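Protein LEC-6 (Caenorhabditis elegans, PDB 3VV1) is a galectin that binds galactose-containing glycans, with a preference for fucose-containing saccharides. Local coordinates at residues R25-N30 against V153-V158; I37-F42 against H140-I145; R47-L52 against I109-F114. All blocks are in the same frame, centred on the assembly; numbering follows the deposited sequence.

The three contacts pair strands of a galectin beta sandwich. Contacts 1 and 3 lie in the same six-stranded sheet, centres about 9 Å apart. Strand 151-159 of contact 1 adjoins strand 46-54 of contact 3. Contact 2 belongs to the opposing sheet, with its centre about 15 Å from contact 1 and 16 Å from contact 3. Val158 meets Val39 and Ile145 between contacts 1 and 2, and Phe42 lies against Leu48 and Phe114 of contact 3. Contacts 1 and 2 also touch the second subunit. The glycan pocket, which includes His74, Asn76 and Arg78, shares no residue with the three contacts. The Phe114 side chain is about 13 Å from the bound galactose.

Contact 1. Residues R25-N30 against V153-V158; sequences RNEFFN and VHSAHV
Asn26 O is met by three groups of 153-158. The hydrogen bond comes from the backbone, Val158 N to Asn26 O at 3.1 Å. The CA-H of His157 makes a weaker contact with the same oxygen. The third group is the imidazole edge of His157, whose CD2 lies 3.1 Å from Asn26 O with the oxygen near the ring plane. Arg25 O meets this edge too. CG of His157 is turned opposite its backbone N (chi1 168°), and this brings the CD2 edge to both carbonyl oxygens. The Asn26 amide follows the chain of Val158, and its ND2 gives Val158 O a weak hydrogen bond. ND2 also bonds Phe24 O of the second subunit.

Within this chain, strand 27-29 is an outermost strand of the six-stranded sheet of the sandwich, antiparallel to 155-158. Phe28 and Ala156 form a hydrogen-bonded pair, Phe28 N to Ala156 O at 2.8 Å and Ala156 N to Phe28 O at 2.9 Å. Their side chains are buried. On the face of Glu27 and Phe29, the extended Glu27 brings OE2 to 3.7 Å from His157 CB. A water donates to Glu27 OE2 and accepts from Ser155 OG, joining the two strands. Glu27 OE2 also has a long, weak ion pair with Arg49.

Phe29 CD2 rests 3.6 Å from Ser155 CB. The Phe29 edge turns toward the His154 face in an offset edge-to-face pair, with centroids of the Phe29 and His154 rings 5.7 Å apart and planes at 69°. Where 25-30 leaves the sheet, Asn30 N bonds His154 O at 2.8 Å, from 46° above the carbonyl plane. A second water connects Asn30 ND2 and His154 ND1. A classic beta bulge sets both His154 and Ser155 opposite Val51 of strand 46-54.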
loop_
_atom_site.group_PDB
_atom_site.type_symbol
_atom_site.label_atom_id
_atom_site.label_comp_id
_atom_site.label_asym_id
_atom_site.label_seq_id
_atom_site.Cartn_x
_atom_site.Cartn_y
_atom_site.Cartn_z
ATOM N N ARG A 25 6.401 -0.288 -0.700
ATOM C CA ARG A 25 6.591 -0.788 -2.077
ATOM C C ARG A 25 5.314 -1.361 -2.673
ATOM O O ARG A 25 5.322 -1.883 -3.810
ATOM C CB ARG A 25 7.817 -1.746 -2.163
ATOM C CG ARG A 25 9.104 -1.023 -1.689
ATOM C CD ARG A 25 10.403 -1.766 -2.005
ATOM N NE ARG A 25 10.356 -2.289 -3.357
ATOM C CZ ARG A 25 10.854 -1.664 -4.415
ATOM N NH1 ARG A 25 11.471 -0.495 -4.251
ATOM N NH2 ARG A 25 10.747 -2.234 -5.623
ATOM N N ASN A 26 4.187 -1.220 -1.950
ATOM C CA ASN A 26 2.878 -1.758 -2.415
ATOM C C ASN A 26 2.965 -3.220 -2.848
ATOM O O ASN A 26 2.380 -3.636 -3.852
ATOM C CB ASN A 26 2.215 -0.856 -3.499
ATOM C CG ASN A 26 0.776 -0.518 -3.148
ATOM O OD1 ASN A 26 0.389 -0.718 -2.023
ATOM N ND2 ASN A 26 -0.013 -0.018 -4.096
ATOM N N GLU A 27 3.734 -3.979 -2.091
ATOM C CA GLU A 27 3.925 -5.377 -2.398
ATOM C C GLU A 27 3.928 -6.231 -1.156
ATOM O O GLU A 27 4.504 -5.825 -0.113
ATOM C CB GLU A 27 5.225 -5.577 -3.149
ATOM C CG GLU A 27 5.460 -6.982 -3.614
ATOM C CD GLU A 27 6.618 -6.991 -4.584
ATOM O OE1 GLU A 27 7.617 -6.198 -4.345
ATOM O OE2 GLU A 27 6.477 -7.758 -5.592
ATOM N N PHE A 28 3.318 -7.418 -1.274
ATOM C CA PHE A 28 3.202 -8.344 -0.123
ATOM C C PHE A 28 3.612 -9.743 -0.531
ATOM O O PHE A 28 3.408 -10.153 -1.672
ATOM C CB PHE A 28 1.763 -8.337 0.396
ATOM C CG PHE A 28 1.318 -6.966 0.818
ATOM C CD1 PHE A 28 1.649 -6.460 2.107
ATOM C CD2 PHE A 28 0.549 -6.160 -0.061
ATOM C CE1 PHE A 28 1.214 -5.185 2.518
ATOM C CE2 PHE A 28 0.117 -4.874 0.387
ATOM C CZ PHE A 28 0.495 -4.393 1.653
ATOM N N PHE A 29 4.234 -10.430 0.403
ATOM C CA PHE A 29 4.735 -11.797 0.167
ATOM C C PHE A 29 3.976 -12.823 1.016
ATOM O O PHE A 29 3.610 -12.547 2.153
ATOM C CB PHE A 29 6.258 -11.850 0.405
ATOM C CG PHE A 29 6.999 -10.984 -0.569
ATOM C CD1 PHE A 29 7.183 -9.608 -0.314
ATOM C CD2 PHE A 29 7.460 -11.525 -1.774
ATOM C CE1 PHE A 29 7.807 -8.809 -1.247
ATOM C CE2 PHE A 29 8.084 -10.721 -2.712
ATOM C CZ PHE A 29 8.259 -9.366 -2.441
ATOM N N ASN A 30 3.761 -14.000 0.418
ATOM C CA ASN A 30 3.061 -15.100 1.110
ATOM C C ASN A 30 1.756 -14.690 1.809
ATOM O O ASN A 30 1.546 -15.031 2.958
ATOM C CB ASN A 30 4.013 -15.815 2.096
ATOM C CG ASN A 30 5.098 -16.586 1.372
ATOM O OD1 ASN A 30 6.321 -16.458 1.675
ATOM N ND2 ASN A 30 4.693 -17.395 0.486
ATOM N N VAL A 153 -0.213 -18.028 -3.486
ATOM C CA VAL A 153 0.280 -16.709 -3.926
ATOM C C VAL A 153 1.628 -16.470 -3.229
ATOM O O VAL A 153 1.704 -16.261 -2.000
ATOM C CB VAL A 153 -0.742 -15.579 -3.568
ATOM C CG1 VAL A 153 -0.193 -14.239 -4.021
ATOM C CG2 VAL A 153 -2.072 -15.841 -4.293
ATOM N N HIS A 154 2.699 -16.423 -4.028
ATOM C CA HIS A 154 3.995 -16.061 -3.483
ATOM C C HIS A 154 4.086 -14.541 -3.266
ATOM O O HIS A 154 4.634 -14.098 -2.234
ATOM C CB HIS A 154 5.113 -16.493 -4.450
ATOM C CG HIS A 154 6.425 -15.876 -4.091
ATOM N ND1 HIS A 154 7.137 -16.229 -2.983
ATOM C CD2 HIS A 154 7.128 -14.852 -4.694
ATOM C CE1 HIS A 154 8.256 -15.450 -2.893
ATOM N NE2 HIS A 154 8.248 -14.605 -3.923
ATOM N N SER A 155 3.624 -13.737 -4.235
ATOM C CA SER A 155 3.727 -12.245 -4.051
ATOM C C SER A 155 2.644 -11.565 -4.807
ATOM O O SER A 155 2.127 -12.108 -5.801
ATOM C CB SER A 155 5.121 -11.716 -4.489
ATOM O OG SER A 155 5.376 -11.949 -5.874
ATOM N N ALA A 156 2.241 -10.390 -4.315
ATOM C CA ALA A 156 1.229 -9.579 -4.994
ATOM C C ALA A 156 1.644 -8.100 -4.912
ATOM O O ALA A 156 2.016 -7.648 -3.796
ATOM C CB ALA A 156 -0.128 -9.802 -4.337
ATOM N N HIS A 157 1.581 -7.387 -6.066
ATOM C CA HIS A 157 2.068 -6.023 -6.159
ATOM C C HIS A 157 1.144 -5.225 -6.984
ATOM O O HIS A 157 0.704 -5.712 -8.030
ATOM C CB HIS A 157 3.449 -6.026 -6.817
ATOM C CG HIS A 157 3.955 -4.652 -7.225
ATOM N ND1 HIS A 157 4.328 -4.212 -8.464
ATOM C CD2 HIS A 157 4.125 -3.575 -6.372
ATOM C CE1 HIS A 157 4.738 -2.936 -8.354
ATOM N NE2 HIS A 157 4.590 -2.522 -7.083
ATOM N N VAL A 158 0.914 -3.951 -6.606
ATOM C CA VAL A 158 0.109 -3.040 -7.419
ATOM C C VAL A 158 0.949 -1.798 -7.678
ATOM O O VAL A 158 1.581 -1.225 -6.748
ATOM C CB VAL A 158 -1.234 -2.649 -6.738
ATOM C CG1 VAL A 158 -1.868 -1.388 -7.364
ATOM C CG2 VAL A 158 -2.198 -3.815 -6.842
HETATM O O HOH W 1 4.418 -9.671 -7.078
HETATM O O HOH W 2 5.963 -18.419 -1.633
#

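Contact 2. Residues I37-F42 against H140-I145; sequences IPVQGF and HGVHLI
Ile37 and Ile145 form an antiparallel hydrogen-bonded pair, with Ile37 N to Ile145 O at 2.7 Å and Ile145 N to Ile37 O at 2.8 Å. Beyond it, Val39 N bonds His143 O at 3.0 Å from 63° above the carbonyl plane. Gly41 N adds a weak bond to Val142 O. It also bonds Val39 O weakly, closing an inverse gamma turn centred on Gln40.

Val39 CG1 sits between its own backbone N and carbonyl carbon (chi1 63°). There it reaches Val142 CG1 at 3.8 Å and Ile145 CG1 at 3.9 Å. Val142 CB also packs on Phe42 CB, 3.8 Å away. The Ile37-Ile145 and Pro38-Leu144 pairs join strand 35-38 to 144-149 in the second sheet of the sandwich; Val39, Val142 and Phe42 continue the contact past the strand ends. Next to strand 60-66 the chain makes a classic beta bulge, with His143 and Leu144 both paired to Arg66. Phe42 and Ile145 are buried against Leu48 and Leu65.

On the face of Pro38 and Leu144, Leu144 CD2 reaches across to the Pro38 ring, 3.8 Å from Pro38 N. Leu144 CG lies over the centre of the His143 ring. Pro38 also makes backbone hydrogen bonds to the second subunit and packs on its Ile22.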
loop_
_atom_site.group_PDB
_atom_site.type_symbol
_atom_site.label_atom_id
_atom_site.label_comp_id
_atom_site.label_asym_id
_atom_site.label_seq_id
_atom_site.Cartn_x
_atom_site.Cartn_y
_atom_site.Cartn_z
ATOM N N ILE A 37 -7.658 -8.184 -0.855
ATOM C CA ILE A 37 -6.760 -7.044 -0.620
ATOM C C ILE A 37 -7.380 -5.758 -1.172
ATOM O O ILE A 37 -7.606 -5.671 -2.392
ATOM C CB ILE A 37 -5.384 -7.223 -1.299
ATOM C CG1 ILE A 37 -4.794 -8.631 -1.026
ATOM C CG2 ILE A 37 -4.409 -6.169 -0.757
ATOM C CD1 ILE A 37 -3.514 -8.924 -1.786
ATOM N N PRO A 38 -7.664 -4.788 -0.277
ATOM C CA PRO A 38 -8.230 -3.511 -0.759
ATOM C C PRO A 38 -7.295 -2.811 -1.748
ATOM O O PRO A 38 -6.069 -2.917 -1.616
ATOM C CB PRO A 38 -8.307 -2.691 0.501
ATOM C CG PRO A 38 -8.560 -3.697 1.621
ATOM C CD PRO A 38 -7.708 -4.887 1.213
ATOM N N VAL A 39 -7.863 -2.041 -2.661
ATOM C CA VAL A 39 -7.066 -1.258 -3.623
ATOM C C VAL A 39 -7.893 -0.044 -4.001
ATOM O O VAL A 39 -9.131 -0.118 -4.040
ATOM C CB VAL A 39 -6.688 -2.125 -4.856
ATOM C CG1 VAL A 39 -7.937 -2.569 -5.635
ATOM C CG2 VAL A 39 -5.688 -1.377 -5.792
ATOM N N GLN A 40 -7.226 1.071 -4.294
ATOM C CA GLN A 40 -7.950 2.304 -4.644
ATOM C C GLN A 40 -8.112 2.415 -6.168
ATOM O O GLN A 40 -7.344 3.105 -6.863
ATOM C CB GLN A 40 -7.222 3.521 -4.032
ATOM C CG GLN A 40 -7.868 4.891 -4.191
ATOM C CD GLN A 40 -6.896 5.961 -3.621
ATOM O OE1 GLN A 40 -5.843 6.258 -4.232
ATOM N NE2 GLN A 40 -7.221 6.521 -2.422
ATOM N N GLY A 41 -9.088 1.673 -6.678
ATOM C CA GLY A 41 -9.403 1.652 -8.094
ATOM C C GLY A 41 -8.409 0.751 -8.854
ATOM O O GLY A 41 -7.328 0.331 -8.348
ATOM N N PHE A 42 -8.758 0.457 -10.104
ATOM C CA PHE A 42 -7.824 -0.322 -10.917
ATOM C C PHE A 42 -7.973 0.138 -12.373
ATOM O O PHE A 42 -8.513 -0.563 -13.241
ATOM C CB PHE A 42 -8.086 -1.828 -10.754
ATOM C CG PHE A 42 -6.955 -2.656 -11.315
ATOM C CD1 PHE A 42 -5.740 -2.697 -10.608
ATOM C CD2 PHE A 42 -7.070 -3.333 -12.532
ATOM C CE1 PHE A 42 -4.626 -3.386 -11.102
ATOM C CE2 PHE A 42 -5.957 -4.055 -13.039
ATOM C CZ PHE A 42 -4.748 -4.051 -12.325
ATOM N N HIS A 140 -12.381 1.858 -12.693
ATOM C CA HIS A 140 -12.133 2.907 -11.629
ATOM C C HIS A 140 -12.819 2.607 -10.292
ATOM O O HIS A 140 -12.325 3.027 -9.244
ATOM C CB HIS A 140 -12.396 4.367 -12.046
ATOM C CG HIS A 140 -13.813 4.654 -12.412
ATOM N ND1 HIS A 140 -14.858 4.589 -11.513
ATOM C CD2 HIS A 140 -14.358 5.151 -13.605
ATOM C CE1 HIS A 140 -15.995 4.943 -12.125
ATOM N NE2 HIS A 140 -15.698 5.295 -13.401
ATOM N N GLY A 141 -13.891 1.801 -10.324
ATOM C CA GLY A 141 -14.638 1.536 -9.083
ATOM C C GLY A 141 -14.109 0.332 -8.324
ATOM O O GLY A 141 -14.603 0.047 -7.235
ATOM N N VAL A 142 -13.097 -0.356 -8.851
ATOM C CA VAL A 142 -12.564 -1.537 -8.171
ATOM C C VAL A 142 -12.054 -1.147 -6.804
ATOM O O VAL A 142 -11.336 -0.131 -6.641
ATOM C CB VAL A 142 -11.484 -2.214 -9.027
ATOM C CG1 VAL A 142 -10.680 -3.245 -8.220
ATOM C CG2 VAL A 142 -12.150 -2.897 -10.210
ATOM N N HIS A 143 -12.430 -1.955 -5.788
ATOM C CA HIS A 143 -11.982 -1.670 -4.399
ATOM C C HIS A 143 -11.360 -2.870 -3.734
ATOM O O HIS A 143 -10.813 -2.731 -2.646
ATOM C CB HIS A 143 -13.113 -1.110 -3.534
ATOM C CG HIS A 143 -14.067 -2.148 -2.982
ATOM N ND1 HIS A 143 -14.639 -2.229 -1.726
ATOM C CD2 HIS A 143 -14.624 -3.130 -3.717
ATOM C CE1 HIS A 143 -15.445 -3.313 -1.720
ATOM N NE2 HIS A 143 -15.435 -3.872 -2.922
ATOM N N LEU A 144 -11.394 -4.039 -4.392
ATOM C CA LEU A 144 -10.864 -5.256 -3.756
ATOM C C LEU A 144 -10.315 -6.203 -4.807
ATOM O O LEU A 144 -10.921 -6.371 -5.895
ATOM C CB LEU A 144 -12.015 -6.009 -3.023
ATOM C CG LEU A 144 -12.467 -5.548 -1.682
ATOM C CD1 LEU A 144 -13.734 -6.333 -1.334
ATOM C CD2 LEU A 144 -11.257 -5.832 -0.755
ATOM N N ILE A 145 -9.153 -6.790 -4.499
ATOM C CA ILE A 145 -8.578 -7.855 -5.286
ATOM C C ILE A 145 -8.747 -9.147 -4.466
ATOM O O ILE A 145 -8.263 -9.231 -3.324
ATOM C CB ILE A 145 -7.106 -7.539 -5.601
ATOM C CG1 ILE A 145 -7.046 -6.296 -6.548
ATOM C CG2 ILE A 145 -6.383 -8.750 -6.241
ATOM C CD1 ILE A 145 -5.682 -5.703 -6.550
#

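Contact 3. Residues R47-L52 against I109-F114; sequences RLRLVL and IYTLEF
Arg47 and Glu113 form a salt bridge, Arg47 NH1 to Glu113 OE1 at 2.9 Å. The nitrogen comes from 64° above the carboxylate plane, and the two flat groups are inclined at 51°. The Arg47 chain bends at chi3 (-59°), which folds the guanidinium back toward the glutamate.

Arg49 runs alongside Glu113, with Arg49 CG 3.8 Å from Glu113 CG. Arg49 NE stays 4.4 Å from Glu113 OE1, too far for a salt bridge, though the opposite charges probably attract. Arg49 CD also packs on Thr111 CG2 at 3.8 Å. Farther along this face, Val51 CG1 meets Ile109 CG2 at 3.7 Å.

The opposite face is mainly apolar, with Leu48, Leu50, Leu52, Leu112 and Phe114. Leu48 CD2 is 3.9 Å from Phe114 CD1, while Leu50 CD1 approaches the edge of that ring, 4.2 Å from Phe114 CE1. Leu52 CD1 touches Leu112 CD2 at 3.7 Å.

Six backbone hydrogen bonds set this register, two for each of the pairs Leu48-Phe114, Leu50-Leu112 and Leu52-Tyr110. Farther out, Phe75 makes an edge-to-face pair with Phe114, and Tyr110 OH is hydrogen-bonded to Gln105 N.

Strand 46-54 lies between 151-159 and 110-117 in one sheet of the galectin beta sandwich, and 120-125 follows on the far side of 110-117. Leu48, Leu50, Leu52 and Leu112 pack onto strand 60-66 of the other sheet.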
loop_
_atom_site.group_PDB
_atom_site.type_symbol
_atom_site.label_atom_id
_atom_site.label_comp_id
_atom_site.label_asym_id
_atom_site.label_seq_id
_atom_site.Cartn_x
_atom_site.Cartn_y
_atom_site.Cartn_z
ATOM N N ARG A 47 -1.397 -1.641 -12.562
ATOM C CA ARG A 47 -0.868 -2.940 -12.866
ATOM C C ARG A 47 -0.899 -3.781 -11.598
ATOM O O ARG A 47 -0.323 -3.360 -10.600
ATOM C CB ARG A 47 0.578 -2.852 -13.401
ATOM C CG ARG A 47 1.237 -4.204 -13.644
ATOM C CD ARG A 47 2.656 -4.080 -14.190
ATOM N NE ARG A 47 2.684 -3.342 -15.441
ATOM C CZ ARG A 47 2.791 -3.939 -16.627
ATOM N NH1 ARG A 47 2.910 -5.297 -16.704
ATOM N NH2 ARG A 47 2.764 -3.185 -17.698
ATOM N N LEU A 48 -1.399 -5.010 -11.693
ATOM C CA LEU A 48 -1.342 -5.961 -10.610
ATOM C C LEU A 48 -0.416 -7.102 -11.080
ATOM O O LEU A 48 -0.681 -7.688 -12.134
ATOM C CB LEU A 48 -2.762 -6.549 -10.386
ATOM C CG LEU A 48 -2.798 -7.806 -9.461
ATOM C CD1 LEU A 48 -2.337 -7.453 -8.029
ATOM C CD2 LEU A 48 -4.264 -8.341 -9.457
ATOM N N ARG A 49 0.641 -7.396 -10.321
ATOM C CA ARG A 49 1.576 -8.457 -10.638
ATOM C C ARG A 49 1.493 -9.491 -9.530
ATOM O O ARG A 49 1.704 -9.143 -8.329
ATOM C CB ARG A 49 3.001 -7.936 -10.757
ATOM C CG ARG A 49 3.982 -9.081 -11.034
ATOM C CD ARG A 49 5.348 -8.616 -11.606
ATOM N NE ARG A 49 5.832 -7.482 -10.841
ATOM C CZ ARG A 49 6.291 -7.572 -9.586
ATOM N NH1 ARG A 49 6.343 -8.767 -8.999
ATOM N NH2 ARG A 49 6.671 -6.487 -8.928
ATOM N N LEU A 50 1.243 -10.754 -9.916
ATOM C CA LEU A 50 1.155 -11.857 -8.962
ATOM C C LEU A 50 2.187 -12.878 -9.314
ATOM O O LEU A 50 2.362 -13.165 -10.515
ATOM C CB LEU A 50 -0.223 -12.495 -9.113
ATOM C CG LEU A 50 -1.392 -11.580 -8.781
ATOM C CD1 LEU A 50 -2.670 -12.317 -9.174
ATOM C CD2 LEU A 50 -1.420 -11.241 -7.299
ATOM N N VAL A 51 2.874 -13.435 -8.316
ATOM C CA VAL A 51 3.704 -14.631 -8.636
ATOM C C VAL A 51 2.943 -15.745 -7.946
ATOM O O VAL A 51 2.678 -15.651 -6.722
ATOM C CB VAL A 51 5.121 -14.492 -8.070
ATOM C CG1 VAL A 51 5.896 -15.829 -8.281
ATOM C CG2 VAL A 51 5.838 -13.347 -8.811
ATOM N N LEU A 52 2.558 -16.733 -8.727
ATOM C CA LEU A 52 1.590 -17.754 -8.277
ATOM C C LEU A 52 2.047 -19.154 -8.604
ATOM O O LEU A 52 2.822 -19.382 -9.524
ATOM C CB LEU A 52 0.232 -17.557 -9.017
ATOM C CG LEU A 52 -0.497 -16.273 -9.111
ATOM C CD1 LEU A 52 -1.644 -16.391 -10.078
ATOM C CD2 LEU A 52 -0.984 -15.982 -7.669
ATOM N N ILE A 109 5.543 -22.313 -11.505
ATOM C CA ILE A 109 5.466 -20.951 -11.031
ATOM C C ILE A 109 5.188 -20.020 -12.208
ATOM O O ILE A 109 5.808 -20.161 -13.274
ATOM C CB ILE A 109 6.785 -20.508 -10.343
ATOM C CG1 ILE A 109 7.158 -21.476 -9.227
ATOM C CG2 ILE A 109 6.629 -19.083 -9.795
ATOM C CD1 ILE A 109 8.588 -21.405 -8.747
ATOM N N TYR A 110 4.284 -19.053 -12.006
ATOM C CA TYR A 110 3.954 -18.086 -13.072
ATOM C C TYR A 110 3.919 -16.690 -12.506
ATOM O O TYR A 110 3.430 -16.451 -11.379
ATOM C CB TYR A 110 2.527 -18.379 -13.650
ATOM C CG TYR A 110 2.519 -19.738 -14.305
ATOM C CD1 TYR A 110 2.886 -19.881 -15.618
ATOM C CD2 TYR A 110 2.177 -20.904 -13.579
ATOM C CE1 TYR A 110 2.965 -21.113 -16.223
ATOM C CE2 TYR A 110 2.237 -22.138 -14.169
ATOM C CZ TYR A 110 2.659 -22.258 -15.494
ATOM O OH TYR A 110 2.726 -23.490 -16.089
ATOM N N THR A 111 4.355 -15.743 -13.325
ATOM C CA THR A 111 4.140 -14.355 -13.075
ATOM C C THR A 111 2.961 -13.901 -13.921
ATOM O O THR A 111 3.000 -13.960 -15.154
ATOM C CB THR A 111 5.396 -13.539 -13.373
ATOM O OG1 THR A 111 6.435 -13.887 -12.452
ATOM C CG2 THR A 111 5.089 -12.008 -13.254
ATOM N N LEU A 112 1.898 -13.511 -13.241
ATOM C CA LEU A 112 0.606 -13.131 -13.923
ATOM C C LEU A 112 0.349 -11.685 -13.664
ATOM O O LEU A 112 0.370 -11.228 -12.511
ATOM C CB LEU A 112 -0.532 -13.996 -13.340
ATOM C CG LEU A 112 -1.966 -13.630 -13.760
ATOM C CD1 LEU A 112 -2.081 -13.910 -15.252
ATOM C CD2 LEU A 112 -2.996 -14.485 -12.941
ATOM N N GLU A 113 0.200 -10.939 -14.747
ATOM C CA GLU A 113 -0.018 -9.484 -14.584
ATOM C C GLU A 113 -1.285 -9.054 -15.278
ATOM O O GLU A 113 -1.594 -9.523 -16.367
ATOM C CB GLU A 113 1.167 -8.725 -15.152
ATOM C CG GLU A 113 2.447 -9.107 -14.474
ATOM C CD GLU A 113 3.614 -8.451 -15.172
ATOM O OE1 GLU A 113 3.920 -7.247 -14.843
ATOM O OE2 GLU A 113 4.205 -9.103 -16.117
ATOM N N PHE A 114 -1.990 -8.115 -14.655
ATOM C CA PHE A 114 -3.156 -7.473 -15.244
ATOM C C PHE A 114 -2.795 -5.971 -15.346
ATOM O O PHE A 114 -2.262 -5.378 -14.400
ATOM C CB PHE A 114 -4.344 -7.592 -14.281
ATOM C CG PHE A 114 -4.766 -9.038 -13.996
ATOM C CD1 PHE A 114 -4.094 -9.801 -13.036
ATOM C CD2 PHE A 114 -5.766 -9.658 -14.776
ATOM C CE1 PHE A 114 -4.445 -11.175 -12.815
ATOM C CE2 PHE A 114 -6.165 -10.994 -14.523
ATOM C CZ PHE A 114 -5.493 -11.742 -13.537
#